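Local coordinates for protein uroporphyrinogen III synthase (Thermus thermophilus, PDB 1WCW) that probably acts as a uroporphyrinogen-III synthase, the enzyme that closes the linear tetrapyrrole hydroxymethylbilane into the uroporphyrinogen III macrocycle, at residues V44-P47 and E48-D51. Sequence-based numbering, arbitrary orientation.
Sequences VPVP and EYRD
Two successive i to i+3 backbone hydrogen bonds coil the chain from Pro45 to Tyr49: Glu48 N donates to Pro45 O (2.9 Å) and Tyr49 N to Val46 O (3.1 Å). Both bonds are bent, with N-H...O angles of 142° and 151°. Across these overlapping turns the Tyr49 ring folds back against Val44. Its CG sits between the backbone N and the carbonyl carbon (chi1 62°), which swings the ring back along the chain until CD1 lies 3.6 Å from Val44 CG1. The Val44 carbonyl meets the ring at its edge, in plane, with O 3.5 Å from CE1. One water ties the same two residues together, donating to Val44 O and accepting from Tyr49 OH, 2.7 Å from each. Such a pair of turns illustrates how a strand can lead into a helix: it joins edge strand 39-43 of the mixed sheet to helix 50-57, with Tyr49 at the N-cap position. The buried ring also packs on Pro162 of strand 155-167 and Ala77 of helix 68-80. An alanine at Tyr49 would lose the ring and hydroxyl, and is likely to leave Val44 CG1 without its aromatic neighbour and the water without its tyrosine donor. On the exposed side, Glu48 OE2 slants in beside the CD-CG bond of Pro45, 2.9 Å from CD, while Arg50 CG lies 3.4 Å from Pro47 O.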
# COMPACT_ATOMS: atom_id res chain seq x y z
N VAL A 44 8.21 7.18 -12.03
CA VAL A 44 8.09 8.46 -12.67
C VAL A 44 9.55 8.91 -13.07
O VAL A 44 10.46 8.90 -12.24
CB VAL A 44 7.48 9.50 -11.71
CG1 VAL A 44 7.49 10.82 -12.36
CG2 VAL A 44 5.97 9.13 -11.35
N PRO A 45 9.79 9.29 -14.34
CA PRO A 45 11.14 9.71 -14.76
C PRO A 45 11.53 10.86 -13.91
O PRO A 45 10.78 11.81 -13.70
CB PRO A 45 10.97 10.11 -16.22
CG PRO A 45 9.79 9.25 -16.66
CD PRO A 45 8.84 9.30 -15.46
N VAL A 46 12.79 10.83 -13.46
CA VAL A 46 13.28 11.85 -12.59
C VAL A 46 13.09 13.28 -13.15
O VAL A 46 12.70 14.23 -12.45
CB VAL A 46 14.75 11.54 -12.24
CG1 VAL A 46 15.40 12.75 -11.51
CG2 VAL A 46 14.81 10.29 -11.33
N PRO A 47 13.35 13.45 -14.46
CA PRO A 47 13.14 14.82 -14.96
C PRO A 47 11.72 15.38 -14.79
O PRO A 47 11.53 16.59 -14.72
CB PRO A 47 13.51 14.70 -16.44
CG PRO A 47 14.51 13.59 -16.47
CD PRO A 47 14.00 12.58 -15.44
N GLU A 48 10.72 14.50 -14.72
CA GLU A 48 9.33 14.94 -14.59
C GLU A 48 8.96 15.54 -13.25
O GLU A 48 7.96 16.28 -13.14
CB GLU A 48 8.35 13.80 -14.93
CG GLU A 48 8.39 13.41 -16.40
CD GLU A 48 7.25 12.46 -16.79
OE1 GLU A 48 6.07 12.86 -16.74
OE2 GLU A 48 7.54 11.29 -17.12
N TYR A 49 9.76 15.26 -12.21
CA TYR A 49 9.45 15.90 -10.92
C TYR A 49 10.67 16.59 -10.36
O TYR A 49 10.78 16.86 -9.17
CB TYR A 49 8.83 14.92 -9.91
CG TYR A 49 9.67 13.74 -9.51
CD1 TYR A 49 9.88 12.64 -10.34
CD2 TYR A 49 10.25 13.71 -8.24
CE1 TYR A 49 10.61 11.58 -9.94
CE2 TYR A 49 11.00 12.62 -7.83
CZ TYR A 49 11.18 11.57 -8.65
OH TYR A 49 11.87 10.48 -8.21
N ARG A 50 11.64 16.89 -11.23
CA ARG A 50 12.88 17.58 -10.82
C ARG A 50 12.61 18.87 -10.06
O ARG A 50 13.35 19.28 -9.15
CB ARG A 50 13.79 17.81 -12.06
CG ARG A 50 13.35 18.89 -12.92
CD ARG A 50 14.20 18.92 -14.16
NE ARG A 50 15.55 19.41 -13.94
CZ ARG A 50 16.06 20.34 -14.73
NH1 ARG A 50 17.30 20.78 -14.57
NH2 ARG A 50 15.28 20.86 -15.68
N ASP A 51 11.54 19.57 -10.45
CA ASP A 51 11.15 20.84 -9.86
C ASP A 51 10.83 20.65 -8.33
O ASP A 51 11.24 21.46 -7.49
CB ASP A 51 9.88 21.26 -10.65
CG ASP A 51 9.26 20.02 -11.43
OD1 ASP A 51 9.86 19.50 -12.41
OD2 ASP A 51 8.18 19.52 -11.03
O HOH W 1 11.40 8.35 -9.81